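Beta-fructofuranosidase, insoluble isoenzyme CWINV1 (Arabidopsis thaliana, PDB 2OXB) hydrolyses sucrose and 1-kestose in the plant cell wall, and to a lower extent neokestose and levan, by releasing terminal beta-D-fructofuranosyl residues. Local coordinates at residues A[62-67]-A[117-123]; A[89-94]-A[106-110]. The protein carries 1 engineered substitution. All blocks are in the same frame, centred on the assembly; numbering follows the deposited sequence.

Interaction 1 (A[62-67]-A[117-123])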
loop_
_atom_site.group_PDB
_atom_site.type_symbol
_atom_site.label_atom_id
_atom_site.label_comp_id
_atom_site.label_asym_id
_atom_site.label_seq_id
_atom_site.Cartn_x
_atom_site.Cartn_y
_atom_site.Cartn_z
ATOM N N HIS A 62 -8.314 21.433 -2.451
ATOM C CA HIS A 62 -8.033 22.505 -1.501
ATOM C C HIS A 62 -6.609 22.973 -1.712
ATOM O O HIS A 62 -5.743 22.195 -2.106
ATOM C CB HIS A 62 -8.160 22.033 -0.049
ATOM C CG HIS A 62 -9.543 22.134 0.493
ATOM N ND1 HIS A 62 -10.409 21.063 0.523
ATOM C CD2 HIS A 62 -10.238 23.197 0.962
ATOM C CE1 HIS A 62 -11.580 21.463 0.985
ATOM N NE2 HIS A 62 -11.503 22.754 1.257
ATOM N N PRO A 63 -6.346 24.253 -1.432
ATOM C CA PRO A 63 -5.014 24.836 -1.587
ATOM C C PRO A 63 -4.041 24.247 -0.562
ATOM O O PRO A 63 -4.414 24.057 0.599
ATOM C CB PRO A 63 -5.274 26.325 -1.371
ATOM C CG PRO A 63 -6.382 26.321 -0.357
ATOM C CD PRO A 63 -7.298 25.241 -0.885
ATOM N N PRO A 64 -2.789 23.944 -0.985
ATOM C CA PRO A 64 -1.702 23.377 -0.171
ATOM C C PRO A 64 -1.683 23.910 1.268
ATOM O O PRO A 64 -1.833 25.106 1.483
ATOM C CB PRO A 64 -0.465 23.770 -0.959
ATOM C CG PRO A 64 -0.929 23.605 -2.362
ATOM C CD PRO A 64 -2.311 24.224 -2.356
ATOM N N ALA A 65 -1.472 23.017 2.236
ATOM C CA ALA A 65 -1.477 23.373 3.657
ATOM C C ALA A 65 -0.106 23.547 4.319
ATOM O O ALA A 65 0.110 24.490 5.097
ATOM C CB ALA A 65 -2.283 22.338 4.433
ATOM N N ILE A 66 0.800 22.614 4.044
ATOM C CA ILE A 66 2.151 22.670 4.589
ATOM C C ILE A 66 3.073 22.892 3.392
ATOM O O ILE A 66 3.145 22.056 2.490
ATOM C CB ILE A 66 2.558 21.343 5.310
ATOM C CG1 ILE A 66 1.453 20.885 6.264
ATOM C CG2 ILE A 66 3.829 21.558 6.124
ATOM C CD1 ILE A 66 1.199 21.832 7.412
ATOM N N PHE A 67 3.753 24.036 3.393
ATOM C CA PHE A 67 4.685 24.431 2.338
ATOM C C PHE A 67 5.699 25.383 2.960
ATOM O O PHE A 67 5.412 26.013 3.981
ATOM C CB PHE A 67 3.934 25.125 1.188
ATOM C CG PHE A 67 2.984 26.197 1.638
ATOM C CD1 PHE A 67 3.427 27.500 1.846
ATOM C CD2 PHE A 67 1.661 25.884 1.933
ATOM C CE1 PHE A 67 2.572 28.474 2.354
ATOM C CE2 PHE A 67 0.796 26.848 2.443
ATOM C CZ PHE A 67 1.255 28.152 2.657
ATOM N N TYR A 117 -13.115 21.740 7.131
ATOM C CA TYR A 117 -12.198 21.468 6.038
ATOM C C TYR A 117 -10.731 21.560 6.440
ATOM O O TYR A 117 -9.879 20.949 5.799
ATOM C CB TYR A 117 -12.483 22.410 4.865
ATOM C CG TYR A 117 -13.825 22.182 4.193
ATOM C CD1 TYR A 117 -14.203 22.932 3.080
ATOM C CD2 TYR A 117 -14.717 21.219 4.667
ATOM C CE1 TYR A 117 -15.431 22.733 2.456
ATOM C CE2 TYR A 117 -15.948 21.010 4.054
ATOM C CZ TYR A 117 -16.298 21.770 2.948
ATOM O OH TYR A 117 -17.518 21.562 2.340
ATOM N N LEU A 118 -10.442 22.312 7.501
ATOM C CA LEU A 118 -9.072 22.473 7.998
ATOM C C LEU A 118 -8.080 22.813 6.877
ATOM O O LEU A 118 -7.001 22.223 6.791
ATOM C CB LEU A 118 -8.608 21.188 8.709
ATOM C CG LEU A 118 -9.352 20.665 9.943
ATOM C CD1 LEU A 118 -8.768 19.331 10.385
ATOM C CD2 LEU A 118 -9.254 21.676 11.066
ATOM N N ARG A 119 -8.445 23.775 6.033
ATOM C CA ARG A 119 -7.599 24.173 4.916
ATOM C C ARG A 119 -6.437 25.084 5.300
ATOM O O ARG A 119 -5.419 25.107 4.610
ATOM C CB ARG A 119 -8.439 24.834 3.818
ATOM C CG ARG A 119 -8.802 26.284 4.053
ATOM C CD ARG A 119 -9.746 26.741 2.959
ATOM N NE ARG A 119 -11.045 26.085 3.080
ATOM C CZ ARG A 119 -11.900 26.327 4.070
ATOM N NH1 ARG A 119 -11.585 27.210 5.012
ATOM N NH2 ARG A 119 -13.063 25.687 4.127
ATOM N N GLU A 120 -6.567 25.843 6.381
ATOM C CA GLU A 120 -5.456 26.703 6.787
ATOM C C GLU A 120 -4.726 26.172 8.017
ATOM O O GLU A 120 -5.271 26.166 9.118
ATOM C CB GLU A 120 -5.931 28.136 7.046
ATOM C CG GLU A 120 -6.247 28.916 5.786
ATOM C CD GLU A 120 -6.468 30.385 6.055
ATOM O OE1 GLU A 120 -5.482 31.161 6.043
ATOM O OE2 GLU A 120 -7.633 30.766 6.300
ATOM N N TRP A 121 -3.490 25.724 7.824
ATOM C CA TRP A 121 -2.717 25.195 8.939
ATOM C C TRP A 121 -1.729 26.180 9.537
ATOM O O TRP A 121 -0.956 26.829 8.828
ATOM C CB TRP A 121 -1.982 23.910 8.546
ATOM C CG TRP A 121 -2.904 22.738 8.423
ATOM C CD1 TRP A 121 -3.807 22.507 7.425
ATOM C CD2 TRP A 121 -3.048 21.653 9.356
ATOM N NE1 TRP A 121 -4.508 21.346 7.676
ATOM C CE2 TRP A 121 -4.063 20.801 8.852
ATOM C CE3 TRP A 121 -2.422 21.319 10.566
ATOM C CZ2 TRP A 121 -4.465 19.633 9.519
ATOM C CZ3 TRP A 121 -2.823 20.157 11.230
ATOM C CH2 TRP A 121 -3.836 19.328 10.702
ATOM N N LYS A 122 -1.785 26.280 10.861
ATOM C CA LYS A 122 -0.925 27.162 11.631
ATOM C C LYS A 122 0.297 26.354 12.042
ATOM O O LYS A 122 0.177 25.227 12.509
ATOM C CB LYS A 122 -1.684 27.663 12.864
ATOM C CG LYS A 122 -1.120 28.916 13.522
ATOM C CD LYS A 122 -2.105 29.471 14.554
ATOM C CE LYS A 122 -1.509 30.618 15.370
ATOM N NZ LYS A 122 -0.987 31.742 14.537
ATOM N N LYS A 123 1.474 26.939 11.853
ATOM C CA LYS A 123 2.733 26.285 12.177
ATOM C C LYS A 123 3.469 27.007 13.307
ATOM O O LYS A 123 3.942 28.120 13.127
ATOM C CB LYS A 123 3.593 26.224 10.912
ATOM C CG LYS A 123 2.821 25.634 9.728
ATOM C CD LYS A 123 3.713 25.169 8.593
ATOM C CE LYS A 123 4.108 26.294 7.669
ATOM N NZ LYS A 123 4.997 25.793 6.592
#
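Lys123 and Phe67 make the hydrogen bond of this contact. Lys123 NZ donates a hydrogen bond to Phe67 O at 2.7 Å. The amine stands 34° out of the carbonyl plane, so the approach is oblique. The lysine chain bends at its third torsion (chi3 -83°), which turns the amine toward 62-67. NZ also forms a salt bridge with Asp73, so the amine is held by a carboxylate as well as by the carbonyl. The Phe67 ring centroid lies 5.5 Å from NZ, a long cation-pi approach and at most a weak attraction.

A second group of contacts surrounds the His62 ring. NE2 comes within 3.3 Å of Tyr117 CD1, and the two ring planes stand 73° apart. Arg119 NE meets the edge of the imidazole, 3.7 Å from His62 CD2. Arg119 NH2, at the end of the side chain, forms a salt bridge with Asp115. With an alanine in place of His62, the Tyr117 ring and the Arg119 side chain would probably lose the imidazole edge that both touch, leaving a gap between them and the Tyr117 ring freer to turn.

The apolar contacts lie between these two ends. Ala65 CB approaches the indole at Trp121 CD1, 3.4 Å away. Ile66 reaches across with its CD1 tip, 4.0 Å from Trp121 CB. Phe33 also meets the indole, its ring nearly at a right angle to it.

No backbone hydrogen bond joins the two segments. Strands 60-66 and 121-123 are outermost in their own sheets. The contact is therefore a seam of side chains between neighbouring sheets, as between adjacent blades of the five-bladed beta-propeller of glycosyl hydrolase family 32.

Interaction 2 (A[89-94]-A[106-110])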
loop_
_atom_site.group_PDB
_atom_site.type_symbol
_atom_site.label_atom_id
_atom_site.label_comp_id
_atom_site.label_asym_id
_atom_site.label_seq_id
_atom_site.Cartn_x
_atom_site.Cartn_y
_atom_site.Cartn_z
ATOM N N LYS A 89 -8.946 16.988 18.756
ATOM C CA LYS A 89 -8.147 17.956 18.027
ATOM C C LYS A 89 -7.126 17.204 17.170
ATOM O O LYS A 89 -6.542 16.224 17.614
ATOM C CB LYS A 89 -7.460 18.906 19.020
ATOM C CG LYS A 89 -6.130 19.505 18.574
ATOM C CD LYS A 89 -6.235 20.273 17.264
ATOM C CE LYS A 89 -4.895 20.852 16.892
ATOM N NZ LYS A 89 -4.439 21.849 17.914
ATOM N N PRO A 90 -6.946 17.625 15.905
ATOM C CA PRO A 90 -5.989 16.982 14.995
ATOM C C PRO A 90 -4.775 17.855 14.675
ATOM O O PRO A 90 -4.918 18.910 14.070
ATOM C CB PRO A 90 -6.837 16.722 13.761
ATOM C CG PRO A 90 -7.633 17.983 13.681
ATOM C CD PRO A 90 -8.007 18.295 15.128
ATOM N N VAL A 91 -3.586 17.421 15.080
ATOM C CA VAL A 91 -2.368 18.186 14.798
ATOM C C VAL A 91 -1.572 17.495 13.696
ATOM O O VAL A 91 -2.081 16.587 13.049
ATOM C CB VAL A 91 -1.467 18.305 16.049
ATOM C CG1 VAL A 91 -2.101 19.228 17.064
ATOM C CG2 VAL A 91 -1.260 16.928 16.666
ATOM N N ILE A 92 -0.329 17.920 13.480
ATOM C CA ILE A 92 0.526 17.294 12.459
ATOM C C ILE A 92 2.010 17.333 12.816
ATOM O O ILE A 92 2.504 18.288 13.410
ATOM C CB ILE A 92 0.331 17.937 11.037
ATOM C CG1 ILE A 92 -0.933 17.373 10.378
ATOM C CG2 ILE A 92 1.550 17.661 10.151
ATOM C CD1 ILE A 92 -1.266 17.976 9.041
ATOM N N LEU A 93 2.709 16.265 12.457
ATOM C CA LEU A 93 4.137 16.161 12.700
ATOM C C LEU A 93 4.792 15.927 11.343
ATOM O O LEU A 93 4.669 14.849 10.768
ATOM C CB LEU A 93 4.428 15.001 13.659
ATOM C CG LEU A 93 4.217 15.275 15.159
ATOM C CD1 LEU A 93 2.785 15.706 15.411
ATOM C CD2 LEU A 93 4.546 14.028 15.978
ATOM N N TYR A 94 5.455 16.948 10.807
ATOM C CA TYR A 94 6.104 16.796 9.510
ATOM C C TYR A 94 7.566 17.238 9.552
ATOM O O TYR A 94 7.957 18.085 10.366
ATOM C CB TYR A 94 5.359 17.589 8.434
ATOM C CG TYR A 94 5.704 19.054 8.408
ATOM C CD1 TYR A 94 6.695 19.545 7.567
ATOM C CD2 TYR A 94 5.047 19.950 9.239
ATOM C CE1 TYR A 94 7.020 20.894 7.553
ATOM C CE2 TYR A 94 5.368 21.297 9.232
ATOM C CZ TYR A 94 6.355 21.763 8.386
ATOM O OH TYR A 94 6.654 23.109 8.388
ATOM N N ASN A 106 8.951 19.355 12.695
ATOM C CA ASN A 106 8.086 20.473 13.022
ATOM C C ASN A 106 6.665 20.034 13.258
ATOM O O ASN A 106 6.248 18.993 12.754
ATOM C CB ASN A 106 8.115 21.466 11.874
ATOM C CG ASN A 106 9.517 21.839 11.499
ATOM O OD1 ASN A 106 10.268 22.343 12.330
ATOM N ND2 ASN A 106 9.893 21.580 10.253
ATOM N N ILE A 107 5.922 20.846 14.006
ATOM C CA ILE A 107 4.520 20.568 14.307
ATOM C C ILE A 107 3.634 21.663 13.700
ATOM O O ILE A 107 4.066 22.807 13.547
ATOM C CB ILE A 107 4.287 20.491 15.844
ATOM C CG1 ILE A 107 2.887 19.950 16.145
ATOM C CG2 ILE A 107 4.442 21.859 16.471
ATOM C CD1 ILE A 107 2.593 19.760 17.640
ATOM N N ALA A 108 2.398 21.300 13.349
ATOM C CA ALA A 108 1.433 22.233 12.753
ATOM C C ALA A 108 -0.029 21.969 13.169
ATOM O O ALA A 108 -0.550 20.874 12.969
ATOM C CB ALA A 108 1.548 22.183 11.228
ATOM N N GLU A 109 -0.684 22.981 13.736
ATOM C CA GLU A 109 -2.083 22.876 14.156
ATOM C C GLU A 109 -2.956 23.671 13.180
ATOM O O GLU A 109 -2.450 24.524 12.446
ATOM C CB GLU A 109 -2.258 23.439 15.567
ATOM C CG GLU A 109 -1.902 24.918 15.685
ATOM C CD GLU A 109 -2.004 25.433 17.104
ATOM O OE1 GLU A 109 -3.058 25.219 17.738
ATOM O OE2 GLU A 109 -1.034 26.053 17.584
ATOM N N PRO A 110 -4.277 23.395 13.151
ATOM C CA PRO A 110 -5.225 24.085 12.261
ATOM C C PRO A 110 -5.614 25.494 12.742
ATOM O O PRO A 110 -5.461 25.813 13.919
ATOM C CB PRO A 110 -6.414 23.131 12.241
ATOM C CG PRO A 110 -6.397 22.575 13.622
ATOM C CD PRO A 110 -4.937 22.254 13.812
#
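Asn106 N donates to Tyr94 O at 2.8 Å, with an N-H...O angle of 165°. Tyr94 N returns the bond to Asn106 O at 2.9 Å. The two residues thus form an antiparallel hydrogen-bonded pair. Leu93 and Ile107 follow as a non-hydrogen-bonded pair. Beyond them Ala108 N donates to Ile92 O at 3.0 Å, tilted from the carbonyl plane. The same oxygen receives a CA-H...O contact from Ile107 CA.

The Tyr94 ring lies beside Asn106. Asn106 CB sits over one face, 4.2 Å from the ring centroid, as a CH-pi contact. The amide is turned 56° from the ring plane, and its ND2 is held by the backbone oxygen of Phe72. Ala108 CB comes instead to the edge of the ring, at Tyr94 CE2. The tyrosine CG lies between its backbone N and carbonyl carbon (chi1 81°), which brings the ring back across the neighbouring strand. On the other face of the sheet, Leu93 CD1 touches Ile107 CG1 at 4.3 Å.

At the far end the pairing gives way to side-chain contacts. Lys89 bends at chi2 and chi4, and its CE packs on Pro110 CD at 3.4 Å. Its NZ makes a long salt bridge, 3.6 Å, with Glu109 OE1.

The side chain of Tyr94 is about 6 Å from that of the substrate-binding Trp78, so this end of the hairpin lies near the substrate site. The arrangement is a beta hairpin, strands 93-97 and 103-110, which forms the middle of a four-stranded antiparallel propeller blade.

The centres of the two interactions lie 10 Å apart. Along the chain, interaction 2 is nested inside the loop closed by interaction 1. Strand 103-110 leads on to strand 121-123, its neighbour in the same antiparallel sheet, and a probable backbone hydrogen bond between Lys122 and Glu109 joins them. Interaction 2 lies within this sheet, whereas interaction 1 ties its outermost strand to the sheet of strand 60-66. Trp121 packs on the Ile92 side chain and the backbone oxygen of Ala108, and Ile66 packs on the Tyr94 ring. The two contacts therefore touch, consistent with neighbouring blades of a propeller around the substrate pocket.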